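Local coordinates for RimK-related lysine biosynthesis protein (Thermococcus kodakarensis, PDB 5K2M) that binds ADP and magnesium as a RimK-family ATP-grasp ligase of the LysX type, probably joining an amino acid to a carboxylate in amino-acid biosynthesis, at residues T8-E13 and V27-E32; M15-R20 and V45-N50; D33-P38 and L57-L62; P69-S74 and V268-T273; E180-I185 and A260-E265. One frame throughout, in Å; residues are numbered along the deposited sequence.

Overall arrangement
Four of the five contacts build the lobe around the parallel sheet 26-31, 2-7, 45-49, 70-71. Contacts 1 and 2 share helix 12-24 and lie about 7 Å apart, centre to centre. Contact 3 packs helix 53-65 beside them, its centre about 14 and 16 Å from theirs. Contact 4 brings helix 259-272 against strand 70-71, the neighbour of strand 45-49 in contact 2, with centres about 12 Å apart. That helix also serves contact 5, where it meets the antiparallel sheet of the ATP-grasp part, about 15 Å from contact 4, centre to centre. Nearest to the active site comes contact 2: the side chain of Arg-49 is about 12 Å from a bound magnesium ion.

Contact 1: T8-E13 and V27-E32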
# COMPACT_ATOMS: atom_id res chain seq x y z
N THR A 8 42.57 3.45 -9.88
CA THR A 8 42.28 4.86 -10.02
C THR A 8 43.19 5.41 -11.11
O THR A 8 42.72 5.95 -12.12
CB THR A 8 42.53 5.60 -8.70
OG1 THR A 8 41.87 4.90 -7.65
CG2 THR A 8 42.04 7.05 -8.78
N VAL A 9 44.49 5.26 -10.90
CA VAL A 9 45.47 5.54 -11.93
C VAL A 9 46.36 4.30 -12.01
O VAL A 9 46.41 3.52 -11.06
CB VAL A 9 46.31 6.82 -11.64
CG1 VAL A 9 45.42 8.07 -11.63
CG2 VAL A 9 47.05 6.72 -10.32
N LEU A 10 47.02 4.12 -13.13
CA LEU A 10 47.91 2.98 -13.30
C LEU A 10 49.34 3.41 -12.99
O LEU A 10 50.05 3.93 -13.86
CB LEU A 10 47.80 2.40 -14.71
CG LEU A 10 46.43 1.81 -15.07
CD1 LEU A 10 46.38 1.45 -16.55
CD2 LEU A 10 46.08 0.60 -14.23
N ARG A 11 49.74 3.23 -11.73
CA ARG A 11 51.11 3.49 -11.30
C ARG A 11 51.99 2.33 -11.78
O ARG A 11 51.50 1.36 -12.36
CB ARG A 11 51.21 3.63 -9.77
CG ARG A 11 50.35 4.73 -9.16
CD ARG A 11 50.11 4.56 -7.66
NE ARG A 11 49.27 3.41 -7.34
CZ ARG A 11 48.90 3.04 -6.10
NH1 ARG A 11 49.30 3.75 -5.05
NH2 ARG A 11 48.13 1.96 -5.91
N ARG A 12 53.29 2.43 -11.54
CA ARG A 12 54.19 1.35 -11.91
C ARG A 12 53.74 0.01 -11.32
O ARG A 12 53.76 -1.01 -12.01
CB ARG A 12 55.61 1.71 -11.46
CG ARG A 12 56.60 0.55 -11.47
CD ARG A 12 56.78 -0.08 -12.84
NE ARG A 12 57.21 -1.47 -12.72
CZ ARG A 12 58.41 -1.87 -12.29
NH1 ARG A 12 59.34 -0.98 -11.93
NH2 ARG A 12 58.67 -3.17 -12.21
N GLU A 13 53.32 0.00 -10.06
CA GLU A 13 52.80 -1.21 -9.42
C GLU A 13 51.69 -1.88 -10.25
O GLU A 13 51.73 -3.10 -10.48
CB GLU A 13 52.29 -0.92 -8.01
CG GLU A 13 53.38 -0.70 -6.96
CD GLU A 13 53.82 0.76 -6.81
OE1 GLU A 13 54.44 1.08 -5.77
OE2 GLU A 13 53.57 1.58 -7.73
N VAL A 27 43.29 -10.57 -18.61
CA VAL A 27 43.26 -9.46 -17.66
C VAL A 27 42.17 -8.47 -18.04
O VAL A 27 42.15 -8.00 -19.17
CB VAL A 27 44.62 -8.73 -17.61
CG1 VAL A 27 44.61 -7.64 -16.55
CG2 VAL A 27 45.74 -9.71 -17.32
N VAL A 28 41.27 -8.15 -17.11
CA VAL A 28 40.24 -7.12 -17.32
C VAL A 28 40.57 -5.90 -16.47
O VAL A 28 40.50 -5.96 -15.24
CB VAL A 28 38.84 -7.64 -16.95
CG1 VAL A 28 37.76 -6.61 -17.32
CG2 VAL A 28 38.59 -8.97 -17.64
N MET A 29 40.95 -4.81 -17.13
CA MET A 29 41.31 -3.57 -16.46
C MET A 29 40.05 -2.81 -16.14
O MET A 29 39.28 -2.48 -17.03
CB MET A 29 42.19 -2.71 -17.37
CG MET A 29 43.49 -3.38 -17.77
SD MET A 29 44.46 -3.83 -16.33
CE MET A 29 45.01 -2.23 -15.76
N LEU A 30 39.82 -2.53 -14.86
CA LEU A 30 38.59 -1.90 -14.44
C LEU A 30 38.90 -0.59 -13.76
O LEU A 30 39.21 -0.55 -12.58
CB LEU A 30 37.83 -2.80 -13.47
CG LEU A 30 37.36 -4.13 -14.06
CD1 LEU A 30 37.30 -5.16 -12.95
CD2 LEU A 30 36.03 -3.98 -14.76
N HIS A 31 38.82 0.49 -14.52
CA HIS A 31 38.85 1.79 -13.91
C HIS A 31 37.56 1.97 -13.10
O HIS A 31 36.56 1.29 -13.33
CB HIS A 31 38.99 2.89 -14.95
CG HIS A 31 39.16 4.24 -14.34
ND1 HIS A 31 38.23 5.25 -14.49
CD2 HIS A 31 40.12 4.74 -13.52
CE1 HIS A 31 38.62 6.31 -13.82
NE2 HIS A 31 39.76 6.03 -13.21
N GLU A 32 37.61 2.88 -12.15
CA GLU A 32 36.45 3.24 -11.34
C GLU A 32 35.19 3.58 -12.13
O GLU A 32 34.09 3.22 -11.72
CB GLU A 32 36.84 4.37 -10.39
CG GLU A 32 37.74 3.84 -9.30
CD GLU A 32 38.34 4.89 -8.40
OE1 GLU A 32 38.46 6.07 -8.79
OE2 GLU A 32 38.73 4.50 -7.28
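Thr-8 begins the segment and meets His-31 and Glu-32 at once. Its carbonyl O lies at the edge of the His-31 ring, near the ring plane and 3.2 Å from NE2. With CG2 anti to the backbone N (chi1 of OG1 -50°), the hydroxyl sits beside that nitrogen and makes a weak hydrogen bond from OG1 to Glu-32 OE2, 3.2 Å long. Its stronger polar partner is the backbone N of Val-51, while the methyl CG2 lies 3.7 Å from Glu-32 OE1. Two residues on, Leu-10 reaches toward the strand with its branched end, and CD2 touches the Met-29 methyl CE at a tight 3.4 Å, CD1 standing behind at 4.0 Å. Met-29 is folded at chi2 and chi3, which brings CE against Leu-10. Arg-11 then takes the N-cap position of helix 12-24. The loop links strand 2-7 to helix 12-24 in a beta-alpha-beta unit and packs on its second strand, 26-31. Polar contacts gather at the Thr-8 end and apolar ones at Leu-10; the threonine hydroxyl is held chiefly by the Val-51 N-H, and the bond to Glu-32 is a weak second one.

Contact 2: M15-R20 and V45-N50; sequences MAIKER and VVIIRN
Ile-17 reaches from helix 12-24 toward strand 45-49 and divides its two branches between Ile-47 and Arg-49. From CB the chain forks with CG2 anti to the backbone N and CG1 beside it (chi1 -68°), which sends one arm to Ile-47 and the other to Arg-49. The CG2 methyl meets Ile-47, 3.9 Å from CD1 and 4.2 Å from CG2, an apolar pair that cross at a slant. The other arm runs through CG1 to CD1, which comes over one face of the Arg-49 guanidinium, offset toward its rim, with CD1 3.5 Å from NE. The same methyl also rests on the aliphatic part of the arginine, at 3.7 Å from CD. Bends at chi2 and chi3 fold Arg-49 back so that its flat group lies against Ile-17 CD1; its NE forms a salt bridge with Glu-14 and its NH1 a hydrogen bond to the Met-246 carbonyl. A leucine in place of this arginine would probably leave the Glu-14 carboxylate and the Met-246 carbonyl without this partner, and take away the flat surface on which Ile-17 CD1 lies. Around this point Ile-17 also packs on Ile-5 of strand 2-7 and Leu-263 of helix 259-272, while Ile-47 touches Ile-3 and Ala-267, which places the contact between the parallel sheet and the two helices 12-24 and 259-272.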
# COMPACT_ATOMS: atom_id res chain seq x y z
N MET A 15 50.90 -1.50 -13.48
CA MET A 15 51.40 -1.99 -14.77
C MET A 15 52.16 -3.31 -14.60
O MET A 15 52.07 -4.19 -15.45
CB MET A 15 52.31 -0.94 -15.45
CG MET A 15 51.63 0.40 -15.78
SD MET A 15 50.12 0.31 -16.78
CE MET A 15 50.67 -0.55 -18.26
N ALA A 16 52.89 -3.46 -13.50
CA ALA A 16 53.58 -4.71 -13.22
C ALA A 16 52.55 -5.81 -12.90
O ALA A 16 52.66 -6.93 -13.39
CB ALA A 16 54.57 -4.54 -12.08
N ILE A 17 51.54 -5.46 -12.11
CA ILE A 17 50.50 -6.42 -11.77
C ILE A 17 49.81 -6.90 -13.04
O ILE A 17 49.57 -8.09 -13.21
CB ILE A 17 49.49 -5.84 -10.75
CG1 ILE A 17 50.20 -5.65 -9.40
CG2 ILE A 17 48.31 -6.78 -10.55
CD1 ILE A 17 49.51 -4.70 -8.46
N LYS A 18 49.52 -5.97 -13.94
CA LYS A 18 48.86 -6.28 -15.20
C LYS A 18 49.67 -7.26 -16.03
O LYS A 18 49.12 -8.25 -16.52
CB LYS A 18 48.62 -4.99 -15.99
CG LYS A 18 48.15 -5.21 -17.42
CD LYS A 18 47.73 -3.89 -18.04
CE LYS A 18 46.96 -4.08 -19.33
NZ LYS A 18 47.83 -3.84 -20.50
N GLU A 19 50.96 -6.99 -16.18
CA GLU A 19 51.86 -7.88 -16.93
C GLU A 19 51.85 -9.30 -16.36
O GLU A 19 51.69 -10.26 -17.10
CB GLU A 19 53.29 -7.33 -16.96
CG GLU A 19 54.24 -8.06 -17.93
CD GLU A 19 54.83 -9.35 -17.37
OE1 GLU A 19 54.94 -10.35 -18.12
OE2 GLU A 19 55.19 -9.38 -16.18
N ARG A 20 52.00 -9.42 -15.04
CA ARG A 20 52.06 -10.74 -14.40
C ARG A 20 50.74 -11.48 -14.54
O ARG A 20 50.72 -12.66 -14.88
CB ARG A 20 52.41 -10.66 -12.92
CG ARG A 20 53.70 -9.92 -12.60
CD ARG A 20 54.98 -10.61 -13.04
NE ARG A 20 56.09 -9.86 -12.45
CZ ARG A 20 56.50 -8.65 -12.86
NH1 ARG A 20 55.95 -8.04 -13.91
NH2 ARG A 20 57.50 -8.05 -12.21
N VAL A 45 38.62 -13.53 -10.09
CA VAL A 45 39.19 -12.81 -8.96
C VAL A 45 39.42 -11.37 -9.38
O VAL A 45 39.61 -11.09 -10.56
CB VAL A 45 40.51 -13.47 -8.47
CG1 VAL A 45 41.57 -13.50 -9.56
CG2 VAL A 45 41.04 -12.78 -7.23
N VAL A 46 39.35 -10.45 -8.41
CA VAL A 46 39.73 -9.06 -8.65
C VAL A 46 40.85 -8.66 -7.70
O VAL A 46 40.77 -8.90 -6.50
CB VAL A 46 38.55 -8.10 -8.46
CG1 VAL A 46 39.01 -6.66 -8.63
CG2 VAL A 46 37.46 -8.43 -9.45
N ILE A 47 41.88 -8.04 -8.27
CA ILE A 47 42.98 -7.47 -7.51
C ILE A 47 42.65 -6.00 -7.29
O ILE A 47 42.58 -5.22 -8.24
CB ILE A 47 44.31 -7.65 -8.26
CG1 ILE A 47 44.63 -9.14 -8.39
CG2 ILE A 47 45.45 -6.94 -7.54
CD1 ILE A 47 45.72 -9.47 -9.39
N ILE A 48 42.44 -5.65 -6.04
CA ILE A 48 41.94 -4.32 -5.67
C ILE A 48 43.12 -3.35 -5.53
O ILE A 48 43.94 -3.50 -4.63
CB ILE A 48 41.18 -4.40 -4.34
CG1 ILE A 48 39.98 -5.35 -4.47
CG2 ILE A 48 40.71 -3.02 -3.88
CD1 ILE A 48 38.84 -4.84 -5.32
N ARG A 49 43.19 -2.35 -6.42
CA ARG A 49 44.31 -1.42 -6.43
C ARG A 49 43.92 0.07 -6.45
O ARG A 49 44.76 0.92 -6.76
CB ARG A 49 45.25 -1.72 -7.60
CG ARG A 49 45.85 -3.12 -7.57
CD ARG A 49 46.79 -3.32 -6.39
NE ARG A 49 47.87 -2.35 -6.42
CZ ARG A 49 48.89 -2.31 -5.56
NH1 ARG A 49 49.81 -1.37 -5.68
NH2 ARG A 49 48.99 -3.21 -4.58
N ASN A 50 42.68 0.39 -6.06
CA ASN A 50 42.21 1.79 -6.04
C ASN A 50 43.12 2.63 -5.10
O ASN A 50 43.45 2.17 -4.01
CB ASN A 50 40.76 1.91 -5.52
CG ASN A 50 39.76 1.00 -6.25
OD1 ASN A 50 38.77 1.49 -6.80
ND2 ASN A 50 39.96 -0.30 -6.19

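Contact 3: D33-P38 and L57-L62; sequences DDLLFP and LYTARL
Helix 53-65 follows strand 45-49 of the parallel sheet, and the segment 33-38 crosses its flank with Phe-37 and Leu-35 turned inward. The main contact is a CH-pi interaction: Leu-62 CB stands 3.5 Å from the centroid of the Phe-37 ring and only 1° off the ring normal, almost squarely above its centre. The leucine then spreads over the same side, CD1 lying 3.8 Å from Phe-37 CD1, while CD2 leans back toward the stem of the phenylalanine at 3.7 Å from CB. At the far rim Phe-37 CE2 comes to 3.7 Å from the Leu-62 carbonyl O, which bonds to the Ser-65 hydroxyl. Phe-37 owes this pose to a chi1 of -62°, which sets CG beside the backbone N and swings the ring in over the helix. Nearer the start of both segments, Leu-35 CD1 meets Thr-59 CG2 at 4.0 Å, the two side chains crossing at about a right angle. Phe-63 packs edge-to-face with the Phe-37 ring, and Tyr-41 also meets it. A serine in place of Phe-37 would probably open a gap beside Leu-62 and leave Phe-63 without its aromatic partner. Backbone atoms of Leu-36 and Phe-37 pair antiparallel with a strand of the second subunit, so this short, weakly bonded strand continues a sheet across the subunit interface while its Phe-37 packs on helix 53-65.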
# COMPACT_ATOMS: atom_id res chain seq x y z
N ASP A 33 35.36 4.23 -13.28
CA ASP A 33 34.25 4.50 -14.20
C ASP A 33 33.54 3.22 -14.65
O ASP A 33 32.36 3.25 -14.96
CB ASP A 33 34.72 5.26 -15.44
CG ASP A 33 35.22 6.67 -15.13
OD1 ASP A 33 35.19 7.13 -13.95
OD2 ASP A 33 35.66 7.33 -16.09
N ASP A 34 34.27 2.11 -14.71
CA ASP A 34 33.72 0.81 -15.12
C ASP A 34 33.00 0.06 -14.00
O ASP A 34 32.48 -1.04 -14.23
CB ASP A 34 34.85 -0.09 -15.65
CG ASP A 34 35.61 0.53 -16.80
OD1 ASP A 34 34.94 1.06 -17.71
OD2 ASP A 34 36.86 0.50 -16.77
N LEU A 35 32.97 0.62 -12.79
CA LEU A 35 32.38 -0.06 -11.65
C LEU A 35 30.98 0.45 -11.36
O LEU A 35 30.80 1.58 -10.93
CB LEU A 35 33.27 0.10 -10.42
CG LEU A 35 34.70 -0.45 -10.59
CD1 LEU A 35 35.58 -0.02 -9.44
CD2 LEU A 35 34.68 -1.97 -10.76
N LEU A 36 29.99 -0.41 -11.56
CA LEU A 36 28.61 -0.07 -11.31
C LEU A 36 27.91 -1.31 -10.76
O LEU A 36 27.91 -2.37 -11.38
CB LEU A 36 27.99 0.41 -12.62
CG LEU A 36 26.56 0.96 -12.66
CD1 LEU A 36 26.35 2.04 -11.62
CD2 LEU A 36 26.27 1.48 -14.06
N PHE A 37 27.32 -1.19 -9.58
CA PHE A 37 26.68 -2.35 -8.96
C PHE A 37 25.24 -2.07 -8.58
O PHE A 37 24.90 -0.93 -8.29
CB PHE A 37 27.46 -2.79 -7.73
CG PHE A 37 28.87 -3.23 -8.02
CD1 PHE A 37 29.89 -2.29 -8.12
CD2 PHE A 37 29.19 -4.58 -8.11
CE1 PHE A 37 31.20 -2.70 -8.35
CE2 PHE A 37 30.49 -4.99 -8.34
CZ PHE A 37 31.50 -4.04 -8.46
N PRO A 38 24.38 -3.10 -8.59
CA PRO A 38 24.65 -4.46 -9.04
C PRO A 38 24.97 -4.50 -10.52
O PRO A 38 24.47 -3.69 -11.29
CB PRO A 38 23.33 -5.21 -8.78
CG PRO A 38 22.56 -4.36 -7.84
CD PRO A 38 22.99 -2.96 -8.12
N LEU A 57 37.97 -0.43 -0.28
CA LEU A 57 37.14 -1.19 0.65
C LEU A 57 35.75 -1.50 0.08
O LEU A 57 35.30 -2.65 0.06
CB LEU A 57 36.99 -0.42 1.96
CG LEU A 57 35.98 -0.91 3.00
CD1 LEU A 57 36.25 -2.33 3.44
CD2 LEU A 57 36.08 0.02 4.19
N TYR A 58 35.08 -0.46 -0.42
CA TYR A 58 33.75 -0.61 -0.97
C TYR A 58 33.78 -1.42 -2.28
O TYR A 58 32.93 -2.27 -2.47
CB TYR A 58 33.06 0.74 -1.16
CG TYR A 58 32.55 1.31 0.14
CD1 TYR A 58 33.37 2.09 0.94
CD2 TYR A 58 31.24 1.07 0.58
CE1 TYR A 58 32.91 2.61 2.15
CE2 TYR A 58 30.79 1.58 1.78
CZ TYR A 58 31.63 2.35 2.56
OH TYR A 58 31.21 2.86 3.75
N THR A 59 34.77 -1.22 -3.15
CA THR A 59 34.78 -2.02 -4.36
C THR A 59 35.03 -3.51 -4.05
O THR A 59 34.37 -4.35 -4.64
CB THR A 59 35.59 -1.47 -5.58
OG1 THR A 59 36.75 -2.25 -5.86
CG2 THR A 59 35.95 -0.05 -5.47
N ALA A 60 35.90 -3.84 -3.09
CA ALA A 60 36.04 -5.24 -2.64
C ALA A 60 34.70 -5.83 -2.17
O ALA A 60 34.31 -6.91 -2.60
CB ALA A 60 37.07 -5.36 -1.54
N ARG A 61 33.99 -5.10 -1.31
CA ARG A 61 32.73 -5.58 -0.77
C ARG A 61 31.69 -5.82 -1.86
O ARG A 61 30.96 -6.79 -1.80
CB ARG A 61 32.16 -4.60 0.28
CG ARG A 61 30.79 -5.00 0.82
CD ARG A 61 30.88 -6.26 1.68
NE ARG A 61 29.57 -6.81 2.05
CZ ARG A 61 28.90 -7.71 1.35
NH1 ARG A 61 27.73 -8.15 1.79
NH2 ARG A 61 29.38 -8.18 0.20
N LEU A 62 31.63 -4.91 -2.84
CA LEU A 62 30.69 -5.05 -3.95
C LEU A 62 30.98 -6.26 -4.86
O LEU A 62 30.07 -7.00 -5.25
CB LEU A 62 30.66 -3.75 -4.75
CG LEU A 62 29.91 -2.64 -4.00
CD1 LEU A 62 30.31 -1.26 -4.49
CD2 LEU A 62 28.41 -2.88 -4.13

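Contact 4: P69-S74 and V268-T273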
# COMPACT_ATOMS: atom_id res chain seq x y z
N PRO A 69 35.68 -13.29 -5.60
CA PRO A 69 36.64 -13.06 -4.54
C PRO A 69 37.62 -11.97 -4.91
O PRO A 69 37.85 -11.70 -6.08
CB PRO A 69 37.34 -14.41 -4.36
CG PRO A 69 37.14 -15.12 -5.65
CD PRO A 69 35.84 -14.63 -6.20
N THR A 70 38.21 -11.37 -3.89
CA THR A 70 38.89 -10.12 -4.04
C THR A 70 40.21 -10.15 -3.23
O THR A 70 40.26 -10.67 -2.11
CB THR A 70 37.86 -9.06 -3.59
OG1 THR A 70 37.37 -8.33 -4.73
CG2 THR A 70 38.37 -8.19 -2.59
N VAL A 71 41.29 -9.60 -3.81
CA VAL A 71 42.57 -9.51 -3.11
C VAL A 71 42.99 -8.03 -3.04
O VAL A 71 43.31 -7.44 -4.07
CB VAL A 71 43.69 -10.31 -3.83
CG1 VAL A 71 45.06 -9.99 -3.24
CG2 VAL A 71 43.41 -11.81 -3.78
N ASN A 72 43.00 -7.42 -1.85
CA ASN A 72 42.60 -8.04 -0.58
C ASN A 72 41.09 -8.06 -0.39
O ASN A 72 40.36 -7.42 -1.14
CB ASN A 72 43.27 -7.29 0.57
CG ASN A 72 44.74 -7.65 0.71
OD1 ASN A 72 45.10 -8.83 0.70
ND2 ASN A 72 45.60 -6.65 0.81
N SER A 73 40.62 -8.80 0.61
CA SER A 73 39.19 -8.86 0.95
C SER A 73 38.71 -7.57 1.62
O SER A 73 39.52 -6.81 2.16
CB SER A 73 38.92 -10.06 1.87
OG SER A 73 39.43 -9.83 3.18
N SER A 74 37.40 -7.34 1.62
CA SER A 74 36.86 -6.16 2.28
C SER A 74 37.17 -6.15 3.78
O SER A 74 37.50 -5.10 4.35
CB SER A 74 35.35 -6.00 2.03
OG SER A 74 34.61 -7.10 2.53
N VAL A 268 45.68 -15.74 -8.00
CA VAL A 268 45.26 -16.94 -8.74
C VAL A 268 44.89 -18.08 -7.77
O VAL A 268 43.93 -18.80 -8.01
CB VAL A 268 46.23 -17.42 -9.86
CG1 VAL A 268 46.75 -16.25 -10.70
CG2 VAL A 268 47.38 -18.26 -9.33
N GLU A 269 45.63 -18.23 -6.67
CA GLU A 269 45.25 -19.19 -5.64
C GLU A 269 43.86 -18.91 -5.05
O GLU A 269 43.09 -19.84 -4.88
CB GLU A 269 46.29 -19.28 -4.51
CG GLU A 269 47.61 -19.92 -4.89
CD GLU A 269 47.43 -21.32 -5.47
OE1 GLU A 269 46.70 -22.13 -4.86
OE2 GLU A 269 48.00 -21.61 -6.55
N VAL A 270 43.51 -17.64 -4.78
CA VAL A 270 42.16 -17.37 -4.23
C VAL A 270 41.04 -17.61 -5.25
O VAL A 270 39.96 -18.04 -4.87
CB VAL A 270 41.97 -15.97 -3.54
CG1 VAL A 270 43.21 -15.54 -2.76
CG2 VAL A 270 41.54 -14.91 -4.51
N ALA A 271 41.31 -17.37 -6.53
CA ALA A 271 40.37 -17.67 -7.61
C ALA A 271 39.92 -19.13 -7.65
O ALA A 271 38.76 -19.41 -7.92
CB ALA A 271 40.98 -17.30 -8.96
N LYS A 272 40.85 -20.05 -7.41
CA LYS A 272 40.55 -21.49 -7.28
C LYS A 272 39.66 -21.78 -6.08
O LYS A 272 39.00 -22.81 -6.03
CB LYS A 272 41.82 -22.30 -7.12
CG LYS A 272 42.74 -22.28 -8.32
CD LYS A 272 44.10 -22.84 -7.96
CE LYS A 272 45.13 -22.42 -8.98
NZ LYS A 272 46.50 -22.83 -8.57
N THR A 273 39.71 -20.87 -5.11
CA THR A 273 38.81 -20.73 -3.95
C THR A 273 39.59 -21.01 -2.69
O THR A 273 40.72 -21.52 -2.74
CB THR A 273 37.50 -21.57 -3.99
OG1 THR A 273 37.81 -22.97 -4.06
CG2 THR A 273 36.57 -21.15 -5.14
OXT THR A 273 39.13 -20.71 -1.59
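A chi1 of 170° at Val-71 sets CG1 anti to the backbone N and leaves CG2 anti to the carbonyl carbon, beside the backbone N, facing Val-270 of the helix. There chi1 is -37°, which places CG1 beside the backbone N and CG2 between that nitrogen and the carbonyl carbon, so both methyls of Val-270 come within reach of the one methyl of Val-71. Val-71 CG2 touches Val-270 CG2 at 3.7 Å and Val-270 CG1 at 3.9 Å, and the two side chains meet at a slant. Pro-69 adds a looser contact beside it: its CB lies 4.2 Å from Val-270 CG2, and its ring CG is 4.1 Å from the Val-270 carbonyl O. Strand 70-71 is an outermost strand, within this chain, of the four-stranded parallel sheet, hydrogen-bonded to strand 45-49, and helix 259-272, the final helix of the chain, lies over one face of that edge. Segments separated by 193 residues are thus brought together by apolar packing, with no hydrogen bond between them. Val-71 is also touched by Leu-263, Tyr-266 and Ala-267 from the same helix, and Val-270 by Val-45 from the neighbouring strand. Along the outer side of the helix, Lys-272 NZ forms a salt bridge to Glu-269 OE2 at 2.8 Å, the ammonium coming from above the carboxylate plane rather than within it.

Contact 5: E180-I185 and A260-E265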
# COMPACT_ATOMS: atom_id res chain seq x y z
N GLU A 180 53.78 -15.97 3.10
CA GLU A 180 55.15 -16.04 2.63
C GLU A 180 55.80 -14.67 2.72
O GLU A 180 55.35 -13.72 2.07
CB GLU A 180 55.18 -16.54 1.18
CG GLU A 180 56.58 -16.75 0.59
CD GLU A 180 56.59 -16.83 -0.93
OE1 GLU A 180 55.55 -17.18 -1.52
OE2 GLU A 180 57.65 -16.55 -1.54
N PHE A 181 56.86 -14.57 3.52
CA PHE A 181 57.72 -13.39 3.52
C PHE A 181 58.29 -13.21 2.12
O PHE A 181 58.85 -14.15 1.57
CB PHE A 181 58.84 -13.56 4.54
CG PHE A 181 59.83 -12.42 4.56
CD1 PHE A 181 59.55 -11.26 5.27
CD2 PHE A 181 61.04 -12.52 3.89
CE1 PHE A 181 60.47 -10.22 5.30
CE2 PHE A 181 61.95 -11.48 3.91
CZ PHE A 181 61.67 -10.33 4.63
N VAL A 182 58.13 -12.04 1.52
CA VAL A 182 58.64 -11.85 0.16
C VAL A 182 59.82 -10.88 0.10
O VAL A 182 60.56 -10.91 -0.88
CB VAL A 182 57.55 -11.45 -0.85
CG1 VAL A 182 56.26 -12.22 -0.58
CG2 VAL A 182 57.27 -9.97 -0.81
N GLY A 183 60.00 -10.04 1.12
CA GLY A 183 61.14 -9.14 1.15
C GLY A 183 60.98 -7.98 2.11
O GLY A 183 59.88 -7.74 2.63
N ALA A 184 62.08 -7.26 2.32
CA ALA A 184 62.07 -6.09 3.20
C ALA A 184 63.12 -5.07 2.81
O ALA A 184 64.16 -5.40 2.23
CB ALA A 184 62.27 -6.51 4.65
N ILE A 185 62.82 -3.81 3.16
CA ILE A 185 63.71 -2.68 2.96
C ILE A 185 63.81 -1.83 4.22
O ILE A 185 62.91 -1.87 5.07
CB ILE A 185 63.23 -1.75 1.83
CG1 ILE A 185 61.80 -1.23 2.12
CG2 ILE A 185 63.27 -2.48 0.50
CD1 ILE A 185 61.37 -0.06 1.25
N ALA A 260 54.77 -7.84 -7.35
CA ALA A 260 53.66 -7.91 -8.29
C ALA A 260 53.30 -9.36 -8.63
O ALA A 260 52.15 -9.79 -8.49
CB ALA A 260 54.01 -7.12 -9.54
N GLY A 261 54.31 -10.12 -9.06
CA GLY A 261 54.16 -11.55 -9.37
C GLY A 261 53.60 -12.39 -8.24
O GLY A 261 52.69 -13.20 -8.44
N LYS A 262 54.15 -12.19 -7.04
CA LYS A 262 53.66 -12.89 -5.85
C LYS A 262 52.22 -12.51 -5.53
O LYS A 262 51.43 -13.35 -5.11
CB LYS A 262 54.57 -12.58 -4.65
CG LYS A 262 55.99 -13.10 -4.78
CD LYS A 262 56.02 -14.58 -4.49
CE LYS A 262 57.39 -15.18 -4.73
NZ LYS A 262 57.32 -16.66 -4.55
N LEU A 263 51.87 -11.24 -5.73
CA LEU A 263 50.52 -10.77 -5.48
C LEU A 263 49.55 -11.45 -6.44
O LEU A 263 48.46 -11.88 -6.04
CB LEU A 263 50.46 -9.24 -5.62
CG LEU A 263 49.10 -8.54 -5.48
CD1 LEU A 263 48.59 -8.67 -4.07
CD2 LEU A 263 49.21 -7.08 -5.87
N VAL A 264 49.94 -11.55 -7.71
CA VAL A 264 49.11 -12.20 -8.72
C VAL A 264 48.99 -13.72 -8.47
O VAL A 264 47.90 -14.28 -8.63
CB VAL A 264 49.63 -11.92 -10.14
CG1 VAL A 264 48.94 -12.80 -11.16
CG2 VAL A 264 49.42 -10.45 -10.49
N GLU A 265 50.08 -14.36 -8.07
CA GLU A 265 50.05 -15.80 -7.74
C GLU A 265 49.09 -16.08 -6.60
O GLU A 265 48.35 -17.05 -6.62
CB GLU A 265 51.45 -16.32 -7.39
CG GLU A 265 52.39 -16.41 -8.58
CD GLU A 265 53.85 -16.67 -8.21
OE1 GLU A 265 54.14 -17.00 -7.04
OE2 GLU A 265 54.71 -16.54 -9.10
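Glu-180 and Lys-262 carry this contact by a salt bridge between strand 180-188 and helix 259-272. Lys-262 NZ donates a hydrogen bond to Glu-180 OE2 at 3.0 Å, meeting the syn lone pair, the one on the side of the other carboxylate oxygen. That second oxygen is farther off, with OE1 3.5 Å from the same NZ, so the ammonium is held mainly by one oxygen and is not shared evenly by the two. The glutamate reaches across because its CG is anti to the backbone N (chi1 -176°) and the chain stays extended beyond it; the lysine, by contrast, is bent at chi2 and straight beyond, and the two side chains cross at about a right angle. The lysine stem adds a share of its own: Lys-262 CG comes to 4.3 Å from Val-182 CG1, a loose apolar contact beside the charged one. Val-182 also packs on Tyr-175, and Lys-262 on Ile-177 of strand 170-177, the neighbouring strand of the antiparallel sheet. On the helix, the Val-264 and Glu-265 backbone nitrogens are satisfied by Ala-260 O and Gly-261 O one turn earlier, while Gly-261 N donates to Asp-258 OD1. A second acid stands close by, as Glu-265 OE1 is 5.7 Å from Glu-180 OE1, and the ammonium probably offsets some of the repulsion between them. The link between sheet and helix here is chiefly electrostatic, with a small apolar share from Val-182; at the protein surface, water probably weakens it.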